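Local coordinates for DotI (PDB 3WZ4), which forms part of an inner-membrane complex essential for type IVB secretion in Legionella pneumophila, the portion here being its periplasmic domain, at residues A17-A20 against A21-N25; G38-A42 against E43-Q47; Y100-A103 against S104-T107. All coordinates share one frame; numbering follows the deposited sequence.

Contact 1: A17-A20 against A21-N25; sequences AAIA and AFTYN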
ATOM      1  N   ALA A  17       0.435   5.214   2.200  1.00 12.06           N
ATOM      2  CA  ALA A  17       1.030   3.928   1.853  1.00 17.58           C
ATOM      3  C   ALA A  17       0.298   3.265   0.688  1.00 12.77           C
ATOM      4  O   ALA A  17       0.925   2.699  -0.212  1.00 13.67           O
ATOM      5  CB  ALA A  17       1.058   3.004   3.073  1.00 12.89           C
ATOM      6  N   ALA A  18      -1.029   3.338   0.712  1.00 11.01           N
ATOM      7  CA  ALA A  18      -1.852   2.746  -0.335  1.00 11.81           C
ATOM      8  C   ALA A  18      -1.577   3.410  -1.680  1.00 11.90           C
ATOM      9  O   ALA A  18      -1.372   2.734  -2.685  1.00 13.81           O
ATOM     10  CB  ALA A  18      -3.334   2.850   0.027  1.00 11.14           C
ATOM     11  N   ILE A  19      -1.559   4.740  -1.687  1.00 13.71           N
ATOM     12  CA  ILE A  19      -1.303   5.492  -2.910  1.00 12.07           C
ATOM     13  C   ILE A  19       0.112   5.245  -3.431  1.00 13.10           C
ATOM     14  O   ILE A  19       0.318   5.057  -4.631  1.00 12.27           O
ATOM     15  CB  ILE A  19      -1.516   7.001  -2.697  1.00 13.97           C
ATOM     16  CG1 ILE A  19      -2.949   7.278  -2.235  1.00 14.90           C
ATOM     17  CG2 ILE A  19      -1.207   7.773  -3.975  1.00 14.51           C
ATOM     18  CD1 ILE A  19      -4.007   6.834  -3.224  1.00 13.95           C
ATOM     19  N   ALA A  20       1.084   5.242  -2.524  1.00 13.15           N
ATOM     20  CA  ALA A  20       2.475   5.021  -2.897  1.00 12.93           C
ATOM     21  C   ALA A  20       2.653   3.694  -3.630  1.00 12.13           C
ATOM     22  O   ALA A  20       3.430   3.596  -4.578  1.00 13.93           O
ATOM     23  CB  ALA A  20       3.367   5.073  -1.664  1.00 14.34           C
ATOM     24  N   ALA A  21       1.929   2.673  -3.184  1.00 10.92           N
ATOM     25  CA  ALA A  21       2.016   1.351  -3.793  1.00 12.65           C
ATOM     26  C   ALA A  21       1.562   1.347  -5.254  1.00 14.81           C
ATOM     27  O   ALA A  21       1.944   0.472  -6.023  1.00 12.49           O
ATOM     28  CB  ALA A  21       1.211   0.344  -2.986  1.00 15.13           C
ATOM     29  N   PHE A  22       0.747   2.326  -5.632  1.00 12.82           N
ATOM     30  CA  PHE A  22       0.260   2.409  -7.003  1.00 15.73           C
ATOM     31  C   PHE A  22       0.781   3.653  -7.712  1.00 16.98           C
ATOM     32  O   PHE A  22       0.110   4.217  -8.578  1.00 13.91           O
ATOM     33  CB  PHE A  22      -1.269   2.371  -7.035  1.00 14.63           C
ATOM     34  CG  PHE A  22      -1.840   1.034  -6.670  1.00 15.81           C
ATOM     35  CD1 PHE A  22      -2.014   0.056  -7.635  1.00 18.28           C
ATOM     36  CD2 PHE A  22      -2.190   0.747  -5.362  1.00 13.95           C
ATOM     37  CE1 PHE A  22      -2.534  -1.181  -7.306  1.00 18.49           C
ATOM     38  CE2 PHE A  22      -2.714  -0.489  -5.026  1.00 15.68           C
ATOM     39  CZ  PHE A  22      -2.886  -1.453  -5.999  1.00 17.24           C
ATOM     40  N   THR A  23       1.985   4.077  -7.338  1.00 13.04           N
ATOM     41  CA  THR A  23       2.606   5.244  -7.952  1.00 13.98           C
ATOM     42  C   THR A  23       4.013   4.895  -8.428  1.00 13.58           C
ATOM     43  O   THR A  23       4.985   5.070  -7.697  1.00 15.32           O
ATOM     44  CB  THR A  23       2.660   6.437  -6.969  1.00 15.63           C
ATOM     45  OG1 THR A  23       1.344   6.707  -6.471  1.00 15.27           O
ATOM     46  CG2 THR A  23       3.199   7.686  -7.660  1.00 18.78           C
ATOM     47  N   TYR A  24       4.109   4.390  -9.655  1.00 11.64           N
ATOM     48  CA  TYR A  24       5.387   3.987 -10.230  1.00 12.24           C
ATOM     49  C   TYR A  24       5.272   3.867 -11.749  1.00 12.19           C
ATOM     50  O   TYR A  24       4.199   4.085 -12.311  1.00 11.97           O
ATOM     51  CB  TYR A  24       5.847   2.657  -9.633  1.00 12.56           C
ATOM     52  CG  TYR A  24       4.987   1.476 -10.028  1.00 14.94           C
ATOM     53  CD1 TYR A  24       3.823   1.172  -9.334  1.00 15.79           C
ATOM     54  CD2 TYR A  24       5.339   0.663 -11.097  1.00 16.13           C
ATOM     55  CE1 TYR A  24       3.032   0.091  -9.696  1.00 21.58           C
ATOM     56  CE2 TYR A  24       4.554  -0.418 -11.468  1.00 14.38           C
ATOM     57  CZ  TYR A  24       3.405  -0.700 -10.765  1.00 18.40           C
ATOM     58  OH  TYR A  24       2.625  -1.776 -11.131  1.00 20.69           O
ATOM     59  N   ASN A  25       6.375   3.527 -12.410  1.00 10.07           N
ATOM     60  CA  ASN A  25       6.374   3.399 -13.866  1.00 12.29           C
ATOM     61  C   ASN A  25       7.470   2.474 -14.389  1.00 13.38           C
ATOM     62  O   ASN A  25       8.298   1.984 -13.619  1.00 11.71           O
ATOM     63  CB  ASN A  25       6.480   4.772 -14.536  1.00 11.01           C
ATOM     64  CG  ASN A  25       7.730   5.525 -14.128  1.00 12.05           C
ATOM     65  OD1 ASN A  25       8.842   5.151 -14.499  1.00 12.53           O
ATOM     66  ND2 ASN A  25       7.554   6.601 -13.364  1.00 11.55           N
TER

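Contact 2: G38-A42 against E43-Q47; sequences GFFTA and EGWDQ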
ATOM      1  N   GLY A  38       9.826   0.834   3.893  1.00 10.57           N
ATOM      2  CA  GLY A  38       9.717   1.429   5.212  1.00 12.76           C
ATOM      3  C   GLY A  38       8.303   1.435   5.763  1.00 14.77           C
ATOM      4  O   GLY A  38       8.105   1.499   6.976  1.00 14.95           O
ATOM      5  N   PHE A  39       7.317   1.370   4.873  1.00 11.74           N
ATOM      6  CA  PHE A  39       5.918   1.320   5.279  1.00 11.36           C
ATOM      7  C   PHE A  39       5.570  -0.030   5.893  1.00 13.02           C
ATOM      8  O   PHE A  39       4.573  -0.159   6.602  1.00 14.83           O
ATOM      9  CB  PHE A  39       4.993   1.555   4.078  1.00 15.52           C
ATOM     10  CG  PHE A  39       5.003   2.965   3.560  1.00 16.53           C
ATOM     11  CD1 PHE A  39       4.616   4.019   4.370  1.00 21.21           C
ATOM     12  CD2 PHE A  39       5.370   3.233   2.253  1.00 18.75           C
ATOM     13  CE1 PHE A  39       4.615   5.317   3.891  1.00 21.43           C
ATOM     14  CE2 PHE A  39       5.371   4.529   1.766  1.00 19.43           C
ATOM     15  CZ  PHE A  39       4.993   5.570   2.587  1.00 18.46           C
ATOM     16  N   PHE A  40       6.390  -1.038   5.613  1.00 10.88           N
ATOM     17  CA  PHE A  40       6.032  -2.414   5.942  1.00 10.41           C
ATOM     18  C   PHE A  40       6.803  -2.991   7.121  1.00  8.87           C
ATOM     19  O   PHE A  40       7.936  -2.601   7.391  1.00  8.49           O
ATOM     20  CB  PHE A  40       6.219  -3.317   4.718  1.00  9.46           C
ATOM     21  CG  PHE A  40       5.292  -2.997   3.584  1.00 11.34           C
ATOM     22  CD1 PHE A  40       5.661  -2.088   2.607  1.00 11.40           C
ATOM     23  CD2 PHE A  40       4.049  -3.607   3.493  1.00  9.82           C
ATOM     24  CE1 PHE A  40       4.812  -1.792   1.563  1.00 10.58           C
ATOM     25  CE2 PHE A  40       3.192  -3.315   2.450  1.00  9.49           C
ATOM     26  CZ  PHE A  40       3.572  -2.407   1.483  1.00 13.03           C
ATOM     27  N   THR A  41       6.169  -3.926   7.821  1.00 12.15           N
ATOM     28  CA  THR A  41       6.842  -4.704   8.848  1.00 12.41           C
ATOM     29  C   THR A  41       7.586  -5.852   8.179  1.00 10.90           C
ATOM     30  O   THR A  41       7.443  -6.075   6.977  1.00 10.12           O
ATOM     31  CB  THR A  41       5.837  -5.294   9.857  1.00 14.52           C
ATOM     32  OG1 THR A  41       5.018  -6.271   9.200  1.00 11.37           O
ATOM     33  CG2 THR A  41       4.954  -4.200  10.439  1.00 12.96           C
ATOM     34  N   ALA A  42       8.370  -6.583   8.964  1.00 12.59           N
ATOM     35  CA  ALA A  42       9.129  -7.715   8.447  1.00 14.48           C
ATOM     36  C   ALA A  42       8.234  -8.650   7.639  1.00 12.23           C
ATOM     37  O   ALA A  42       8.498  -8.917   6.468  1.00 11.33           O
ATOM     38  CB  ALA A  42       9.804  -8.472   9.592  1.00 12.17           C
ATOM     39  N   GLU A  43       7.167  -9.137   8.265  1.00 12.11           N
ATOM     40  CA  GLU A  43       6.262 -10.069   7.594  1.00 15.93           C
ATOM     41  C   GLU A  43       5.412  -9.381   6.523  1.00 13.16           C
ATOM     42  O   GLU A  43       5.001 -10.009   5.547  1.00 12.34           O
ATOM     43  CB  GLU A  43       5.368 -10.793   8.606  1.00 16.05           C
ATOM     44  CG  GLU A  43       4.334  -9.909   9.286  1.00 17.93           C
ATOM     45  CD  GLU A  43       4.919  -9.070  10.407  1.00 25.91           C
ATOM     46  OE1 GLU A  43       6.128  -9.221  10.701  1.00 23.14           O
ATOM     47  OE2 GLU A  43       4.165  -8.258  10.994  1.00 22.87           O
ATOM     48  N   GLY A  44       5.151  -8.091   6.708  1.00 12.31           N
ATOM     49  CA  GLY A  44       4.374  -7.335   5.745  1.00 12.11           C
ATOM     50  C   GLY A  44       5.111  -7.179   4.429  1.00 11.21           C
ATOM     51  O   GLY A  44       4.516  -7.266   3.354  1.00 11.71           O
ATOM     52  N   TRP A  45       6.416  -6.957   4.518  1.00 11.09           N
ATOM     53  CA  TRP A  45       7.255  -6.778   3.337  1.00 10.99           C
ATOM     54  C   TRP A  45       7.338  -8.067   2.524  1.00 11.45           C
ATOM     55  O   TRP A  45       7.312  -8.038   1.295  1.00 11.18           O
ATOM     56  CB  TRP A  45       8.651  -6.303   3.751  1.00 10.64           C
ATOM     57  CG  TRP A  45       9.581  -6.010   2.606  1.00 13.33           C
ATOM     58  CD1 TRP A  45      10.792  -6.595   2.363  1.00 13.37           C
ATOM     59  CD2 TRP A  45       9.378  -5.059   1.553  1.00 12.87           C
ATOM     60  NE1 TRP A  45      11.354  -6.067   1.226  1.00 13.73           N
ATOM     61  CE2 TRP A  45      10.505  -5.123   0.709  1.00 13.53           C
ATOM     62  CE3 TRP A  45       8.352  -4.161   1.240  1.00 13.06           C
ATOM     63  CZ2 TRP A  45      10.636  -4.323  -0.424  1.00 13.12           C
ATOM     64  CZ3 TRP A  45       8.484  -3.369   0.115  1.00 14.43           C
ATOM     65  CH2 TRP A  45       9.618  -3.455  -0.704  1.00 15.25           C
ATOM     66  N   ASP A  46       7.428  -9.200   3.214  1.00 10.96           N
ATOM     67  CA  ASP A  46       7.448 -10.496   2.544  1.00 12.11           C
ATOM     68  C   ASP A  46       6.148 -10.749   1.784  1.00 12.84           C
ATOM     69  O   ASP A  46       6.164 -11.192   0.636  1.00 14.43           O
ATOM     70  CB  ASP A  46       7.690 -11.622   3.550  1.00 12.83           C
ATOM     71  CG  ASP A  46       9.107 -11.627   4.091  1.00 15.76           C
ATOM     72  OD1 ASP A  46       9.998 -11.035   3.443  1.00 18.38           O
ATOM     73  OD2 ASP A  46       9.335 -12.233   5.158  1.00 15.91           O
ATOM     74  N   GLN A  47       5.023 -10.464   2.434  1.00 12.39           N
ATOM     75  CA  GLN A  47       3.714 -10.678   1.832  1.00 13.69           C
ATOM     76  C   GLN A  47       3.482  -9.723   0.664  1.00 14.81           C
ATOM     77  O   GLN A  47       2.943 -10.110  -0.373  1.00 16.54           O
ATOM     78  CB  GLN A  47       2.614 -10.528   2.886  1.00 12.16           C
ATOM     79  CG  GLN A  47       1.208 -10.811   2.381  1.00 16.79           C
ATOM     80  CD  GLN A  47       0.471  -9.554   1.966  1.00 16.99           C
ATOM     81  OE1 GLN A  47       0.707  -8.472   2.508  1.00 15.46           O
ATOM     82  NE2 GLN A  47      -0.425  -9.688   0.996  1.00 15.14           N
TER
HETATM   83  O   HOH W   1      10.768  -9.184   5.013  1.00  9.12           O

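Contact 3: Y100-A103 against S104-T107; sequences YQSA and SEFT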
ATOM      1  N   TYR A 100      -3.454   3.174 -15.296  1.00 18.04           N
ATOM      2  CA  TYR A 100      -2.306   2.711 -16.067  1.00 15.21           C
ATOM      3  C   TYR A 100      -2.361   3.368 -17.441  1.00 17.72           C
ATOM      4  O   TYR A 100      -3.321   3.166 -18.184  1.00 19.18           O
ATOM      5  CB  TYR A 100      -2.358   1.194 -16.239  1.00 17.93           C
ATOM      6  CG  TYR A 100      -2.323   0.403 -14.951  1.00 17.36           C
ATOM      7  CD1 TYR A 100      -3.476   0.209 -14.200  1.00 18.20           C
ATOM      8  CD2 TYR A 100      -1.140  -0.168 -14.495  1.00 17.22           C
ATOM      9  CE1 TYR A 100      -3.451  -0.522 -13.025  1.00 16.49           C
ATOM     10  CE2 TYR A 100      -1.106  -0.902 -13.320  1.00 18.09           C
ATOM     11  CZ  TYR A 100      -2.265  -1.073 -12.590  1.00 20.04           C
ATOM     12  OH  TYR A 100      -2.239  -1.801 -11.422  1.00 17.86           O
ATOM     13  N   GLN A 101      -1.347   4.151 -17.796  1.00 17.58           N
ATOM     14  CA  GLN A 101      -1.422   4.880 -19.059  1.00 20.21           C
ATOM     15  C   GLN A 101      -0.096   5.108 -19.770  1.00 19.22           C
ATOM     16  O   GLN A 101       0.981   5.016 -19.177  1.00 18.57           O
ATOM     17  CB  GLN A 101      -2.140   6.220 -18.869  1.00 16.59           C
ATOM     18  CG  GLN A 101      -1.327   7.261 -18.127  1.00 15.28           C
ATOM     19  CD  GLN A 101      -2.102   8.543 -17.901  1.00 20.39           C
ATOM     20  OE1 GLN A 101      -2.408   9.272 -18.846  1.00 16.89           O
ATOM     21  NE2 GLN A 101      -2.434   8.821 -16.644  1.00 18.24           N
ATOM     22  N   SER A 102      -0.206   5.408 -21.060  1.00 22.46           N
ATOM     23  CA  SER A 102       0.926   5.750 -21.909  1.00 20.60           C
ATOM     24  C   SER A 102       0.393   6.547 -23.090  1.00 18.85           C
ATOM     25  O   SER A 102      -0.768   6.952 -23.096  1.00 20.67           O
ATOM     26  CB  SER A 102       1.623   4.487 -22.411  1.00 20.69           C
ATOM     27  OG  SER A 102       0.771   3.747 -23.268  1.00 20.73           O
ATOM     28  N   ALA A 103       1.235   6.769 -24.091  1.00 22.66           N
ATOM     29  CA  ALA A 103       0.802   7.473 -25.291  1.00 23.00           C
ATOM     30  C   ALA A 103      -0.307   6.704 -26.008  1.00 23.66           C
ATOM     31  O   ALA A 103      -1.201   7.302 -26.604  1.00 27.35           O
ATOM     32  CB  ALA A 103       1.980   7.707 -26.226  1.00 21.36           C
ATOM     33  N   SER A 104      -0.252   5.377 -25.933  1.00 20.91           N
ATOM     34  CA  SER A 104      -1.182   4.534 -26.676  1.00 28.15           C
ATOM     35  C   SER A 104      -2.303   3.949 -25.814  1.00 29.18           C
ATOM     36  O   SER A 104      -3.357   3.582 -26.332  1.00 27.70           O
ATOM     37  CB  SER A 104      -0.426   3.407 -27.389  1.00 23.36           C
ATOM     38  OG  SER A 104       0.040   2.440 -26.464  1.00 23.83           O
ATOM     39  N   GLU A 105      -2.082   3.865 -24.506  1.00 27.54           N
ATOM     40  CA  GLU A 105      -3.058   3.225 -23.624  1.00 27.33           C
ATOM     41  C   GLU A 105      -3.539   4.104 -22.469  1.00 28.80           C
ATOM     42  O   GLU A 105      -2.835   5.011 -22.020  1.00 26.34           O
ATOM     43  CB  GLU A 105      -2.499   1.915 -23.066  1.00 27.90           C
ATOM     44  CG  GLU A 105      -2.332   0.814 -24.098  1.00 33.01           C
ATOM     45  CD  GLU A 105      -2.018  -0.526 -23.463  1.00 35.02           C
ATOM     46  OE1 GLU A 105      -1.618  -1.455 -24.195  1.00 40.14           O
ATOM     47  OE2 GLU A 105      -2.177  -0.648 -22.229  1.00 37.56           O
ATOM     48  N   PHE A 106      -4.748   3.812 -21.995  1.00 25.99           N
ATOM     49  CA  PHE A 106      -5.317   4.465 -20.822  1.00 24.67           C
ATOM     50  C   PHE A 106      -6.368   3.551 -20.199  1.00 26.82           C
ATOM     51  O   PHE A 106      -7.471   3.408 -20.727  1.00 27.93           O
ATOM     52  CB  PHE A 106      -5.936   5.811 -21.199  1.00 23.04           C
ATOM     53  CG  PHE A 106      -6.404   6.619 -20.019  1.00 24.57           C
ATOM     54  CD1 PHE A 106      -7.654   6.398 -19.461  1.00 29.81           C
ATOM     55  CD2 PHE A 106      -5.600   7.606 -19.474  1.00 22.93           C
ATOM     56  CE1 PHE A 106      -8.089   7.142 -18.379  1.00 26.45           C
ATOM     57  CE2 PHE A 106      -6.029   8.353 -18.394  1.00 21.59           C
ATOM     58  CZ  PHE A 106      -7.274   8.121 -17.845  1.00 23.86           C
ATOM     59  N   THR A 107      -6.019   2.929 -19.076  1.00 25.16           N
ATOM     60  CA  THR A 107      -6.905   1.978 -18.413  1.00 22.22           C
ATOM     61  C   THR A 107      -7.033   2.286 -16.927  1.00 23.37           C
ATOM     62  O   THR A 107      -6.037   2.554 -16.253  1.00 20.09           O
ATOM     63  CB  THR A 107      -6.393   0.537 -18.585  1.00 24.44           C
ATOM     64  OG1 THR A 107      -6.404   0.192 -19.976  1.00 26.83           O
ATOM     65  CG2 THR A 107      -7.266  -0.443 -17.813  1.00 27.16           C
TER
HETATM   66  O   HOH W   2       1.694   1.389 -24.184  1.00 26.77           O

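Contact 1: A17-A20 against A21-N25
Ile19 and Thr23 meet where the long helix 7-21 runs out into the short strand 24-25, a local contact at a helix C-terminus. The winding changes here. Ala21 N still makes the regular helical bond to Ala17 O at 3.1 Å, with a second, weak bond to Ala18 O. The next two amides reach back only three residues. Phe22 N donates to Ile19 O at 2.9 Å, and Thr23 N donates to Ala20 O at 3.2 Å, so the last turn is tightened.

The side chain of Thr23 folds back over this end. A chi1 of -55° turns OG1 back toward the helix, where it donates to Ile19 O at 2.7 Å. The Ile19 carbonyl oxygen is thus gripped twice. The Thr23 hydroxyl and the Phe22 amide approach it from opposite faces of the carbonyl plane, each well out of that plane. Beside the hydroxyl bond, CG2 of Ile19 lies 3.7 Å from OG1 of Thr23, where the two side chains cross obliquely.

The Phe22 ring turns an edge to the helix: its CD2 meets Ala18 O at 3.4 Å, close to the ring plane.

The domain belongs to the NTF2 clan, and here the helix rests on the antiparallel sheet. Ala18 and Ile19 touch Met94, and Phe22 packs among Ala70, Ile96, Val98 and Val136 of three strands. Tyr24 then joins the sheet through backbone bonds to Val68, with its ring against Asn57 and Val61 of helix 57-63.

Contact 2: G38-A42 against E43-Q47
Thr41 caps the start of helix 42-54 as its N-cap residue, and Gly44 supplies the amide that is capped. The hydrogen bonds come first. Gly44 N donates to Thr41 OG1 at 3.1 Å. Trp45 N donates to Thr41 O at 2.8 Å, nearly along the C=O axis, which opens the helical pattern. Asp46 N follows with a weak bond to Ala42 O.

The acidic side chain of Glu43 curls back over the cap. A chi1 of 69° swings CG back over the main chain, and the chain bends again at chi2. OE2 thereby comes within 2.8 Å of Thr41 OG1. Each of these oxygens is hydrogen-bonded to Ser132 OG, and Thr41 OG1 also to Ile131 O, which ties the cap to strand 129-138. Arg87 forms a long, weak ion pair with Glu43.

Apolar packing is carried by Phe40 and Trp45. The two rings are oblique, their planes 51° apart, and CD1 of Phe40 lies 3.7 Å from CE3 of Trp45, near the indole plane. Beyond them Phe40 stacks on Phe48, and Trp45 packs on Leu33 and Gln34 of helix 29-35.

A water finishes the first turn. It donates to Ala42 O at 2.7 Å and, weakly, to Asp46 OD1 at 2.5 Å.

Contact 3: Y100-A103 against S104-T107
Tyr100 and Thr107 pair across the end of the beta hairpin formed by strands 87-101 and 106-119. The firm part is the backbone ladder. Tyr100 N donates to Thr107 O at 2.8 Å and Thr107 N returns a bond to Tyr100 O at 2.9 Å, an antiparallel hydrogen-bonded pair. Gln101 and Phe106 form the next, non-hydrogen-bonded pair. Ser102 N then closes on Glu105 O at 2.8 Å.

The Ser102 hydroxyl holds the turn. A chi1 of 65° points OG into it, to accept from Glu105 N at 3.1 Å and from Ser104 N at 3.3 Å. The bond from Ser104 N makes this an ST turn. Tyr100 and Glu105 also rest on Leu66, and Tyr100 reaches Asn57 and Val61 of helix 57-63.

The looser parts are the tip, where Ala103 and Ser104 are exposed, and the face carrying Gln101 and the exposed Phe106. These two side chains run alongside, pointing the same way. The amide stands nearly perpendicular to the ring, at 86°, and its OE1 meets the ring edge 3.7 Å from CD2 of Phe106. At the tip a water lies between two hydroxyls, 2.7 Å from Ser102 OG and 3.0 Å from Ser104 OG.

The contacts follow one another along the chain. Contact 1 ends helix 7-21, contact 2 starts helix 42-54, and contact 3 closes the hairpin of strands 87-101 and 106-119. The centres of contacts 1 and 2 are about 15 Å apart. They touch through Phe39, whose ring packs on Ala17 and Ala20. Contacts 1 and 3 are about 17 Å apart at their centres and reach the same antiparallel sheet, with Phe22 CE1 4.2 Å from Tyr100 OH. Contacts 2 and 3 lie on opposite sides of the chain's centre, about 14 Å apart at their nearest atoms. Contact 1 therefore connects the other two within one helix-and-sheet domain.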